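Local coordinates for protein homospermidine synthase (PDB 2PH5) that probably makes homospermidine as a synthase of the saccharopine dehydrogenase-like family, and binds NAD in a Rossmann-type domain, at residues V274-W279 / W464-I469. Numbering follows the deposited sequence.
Sequences VMVRSW and WQFFNI
The short C-terminal helix 466-469 docks with its carboxyl end against one edge of the two-stranded antiparallel hairpin 275-278/286-289, and the carbonyls at that end meet R277. I469 O accepts the backbone amide of R277, N to O 2.9 Å, with the donor lying well above the carbonyl plane (38° out of it). The same oxygen also receives a CA-H...O contact from V276, its CA 3.6 Å away, so two neighbouring strand residues converge on one carbonyl.

The arginine then reaches along the helix end. Its CG, anti to the carbonyl carbon (chi1 -65°), passes 3.3 Å from I469 O, and the chain runs extended to NE, which carries the guanidinium to the preceding carbonyl. There NH1 lies 2.9 Å from N468 O, a weak hydrogen bond bent to 122° at the hydrogen. The stronger partners of the guanidinium are carboxylates: E456 at NH2, and E338 of the second subunit at NE, so this one side chain also links the helix end to the dimer interface. These acids probably offset the closeness of R450.

V276, on the face of the strand away from the R277 side chain, makes the apolar part of the contact. Its CB packs 3.8 Å from I469 CG2, which stands anti to its own backbone N, while V276 CG1 meets CE2 of the F466 ring at 4.0 Å. On its other edge the strand bonds to 286-289, through V276 with G288 and S278 with F286. Beyond the helix, V471 continues the backbone pairing with M275, making this a C-terminal segment that hydrogen-bonds alongside the outer edge of a two-stranded hairpin: structural packing in the saccharopine dehydrogenase C-terminal domain region, away from the NAD site.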
# COMPACT_ATOMS: atom_id res chain seq x y z
N VAL A 274 -5.83 4.27 10.24
CA VAL A 274 -5.19 4.03 11.53
C VAL A 274 -4.47 2.68 11.50
O VAL A 274 -5.08 1.65 11.18
CB VAL A 274 -6.22 3.99 12.69
CG1 VAL A 274 -5.49 3.97 14.02
CG2 VAL A 274 -7.17 5.17 12.60
N MSE A 275 -3.19 2.66 11.83
CA MSE A 275 -2.42 1.43 11.85
C MSE A 275 -2.09 1.05 13.30
O MSE A 275 -1.87 1.92 14.15
CB MSE A 275 -1.11 1.60 11.07
CG MSE A 275 -1.26 2.10 9.64
SE MSE A 275 -2.33 0.94 8.53
CE MSE A 275 -1.10 -0.56 8.37
N VAL A 276 -2.06 -0.24 13.58
CA VAL A 276 -1.73 -0.70 14.92
C VAL A 276 -0.71 -1.83 14.79
O VAL A 276 -0.71 -2.59 13.82
CB VAL A 276 -2.97 -1.23 15.66
CG1 VAL A 276 -3.78 -0.08 16.24
CG2 VAL A 276 -3.82 -2.04 14.70
N ARG A 277 0.18 -1.91 15.78
CA ARG A 277 1.23 -2.92 15.83
C ARG A 277 0.69 -4.20 16.46
O ARG A 277 0.27 -4.20 17.61
CB ARG A 277 2.40 -2.40 16.67
CG ARG A 277 3.12 -1.19 16.09
CD ARG A 277 4.27 -0.72 16.98
NE ARG A 277 5.05 0.33 16.33
CZ ARG A 277 4.77 1.63 16.38
NH1 ARG A 277 3.73 2.07 17.07
NH2 ARG A 277 5.52 2.49 15.71
N SER A 278 0.70 -5.30 15.72
CA SER A 278 0.22 -6.56 16.24
C SER A 278 1.17 -7.71 15.86
O SER A 278 2.28 -7.47 15.39
CB SER A 278 -1.20 -6.83 15.74
OG SER A 278 -1.80 -7.91 16.42
N TRP A 279 0.73 -8.95 16.05
CA TRP A 279 1.59 -10.08 15.76
C TRP A 279 0.84 -11.29 15.24
O TRP A 279 -0.28 -11.57 15.65
CB TRP A 279 2.35 -10.47 17.02
CG TRP A 279 3.37 -11.53 16.81
CD1 TRP A 279 4.67 -11.34 16.45
CD2 TRP A 279 3.19 -12.94 16.95
NE1 TRP A 279 5.32 -12.55 16.37
CE2 TRP A 279 4.43 -13.55 16.67
CE3 TRP A 279 2.09 -13.75 17.28
CZ2 TRP A 279 4.61 -14.94 16.72
CZ3 TRP A 279 2.27 -15.13 17.33
CH2 TRP A 279 3.53 -15.71 17.05
N TRP A 464 2.17 -2.79 26.65
CA TRP A 464 0.81 -3.06 26.21
C TRP A 464 -0.10 -1.84 26.21
O TRP A 464 -1.31 -1.98 26.17
CB TRP A 464 0.23 -4.16 27.06
CG TRP A 464 1.11 -5.35 27.05
CD1 TRP A 464 1.57 -6.03 28.13
CD2 TRP A 464 1.61 -6.03 25.89
NE1 TRP A 464 2.33 -7.10 27.73
CE2 TRP A 464 2.37 -7.13 26.36
CE3 TRP A 464 1.49 -5.83 24.51
CZ2 TRP A 464 3.01 -8.03 25.49
CZ3 TRP A 464 2.13 -6.72 23.65
CH2 TRP A 464 2.88 -7.81 24.15
N GLN A 465 0.48 -0.64 26.26
CA GLN A 465 -0.31 0.58 26.24
C GLN A 465 -0.65 0.96 24.80
O GLN A 465 0.22 0.92 23.93
CB GLN A 465 0.48 1.74 26.87
CG GLN A 465 0.59 1.67 28.37
CD GLN A 465 -0.68 2.11 29.07
OE1 GLN A 465 -1.10 1.49 30.05
NE2 GLN A 465 -1.27 3.18 28.59
N PHE A 466 -1.90 1.33 24.56
CA PHE A 466 -2.31 1.71 23.21
C PHE A 466 -1.37 2.79 22.65
O PHE A 466 -1.13 2.86 21.45
CB PHE A 466 -3.76 2.21 23.22
CG PHE A 466 -4.34 2.42 21.85
CD1 PHE A 466 -4.72 3.69 21.42
CD2 PHE A 466 -4.48 1.34 20.96
CE1 PHE A 466 -5.23 3.89 20.15
CE2 PHE A 466 -4.99 1.53 19.68
CZ PHE A 466 -5.37 2.81 19.27
N PHE A 467 -0.83 3.60 23.55
CA PHE A 467 0.10 4.66 23.18
C PHE A 467 1.29 4.08 22.38
O PHE A 467 1.83 4.75 21.49
CB PHE A 467 0.60 5.34 24.46
CG PHE A 467 1.36 6.62 24.23
CD1 PHE A 467 0.71 7.77 23.80
CD2 PHE A 467 2.72 6.67 24.47
CE1 PHE A 467 1.41 8.96 23.63
CE2 PHE A 467 3.44 7.86 24.31
CZ PHE A 467 2.78 9.01 23.88
N ASN A 468 1.69 2.84 22.68
CA ASN A 468 2.81 2.19 21.98
C ASN A 468 2.37 1.40 20.75
O ASN A 468 3.13 1.26 19.79
CB ASN A 468 3.57 1.22 22.90
CG ASN A 468 4.17 1.90 24.11
OD1 ASN A 468 4.88 2.90 24.00
ND2 ASN A 468 3.89 1.34 25.29
N ILE A 469 1.15 0.88 20.78
CA ILE A 469 0.64 0.08 19.68
C ILE A 469 0.22 0.91 18.46
O ILE A 469 0.57 0.56 17.33
CB ILE A 469 -0.52 -0.82 20.17
CG1 ILE A 469 0.04 -1.82 21.19
CG2 ILE A 469 -1.17 -1.54 18.99
CD1 ILE A 469 -0.99 -2.48 22.08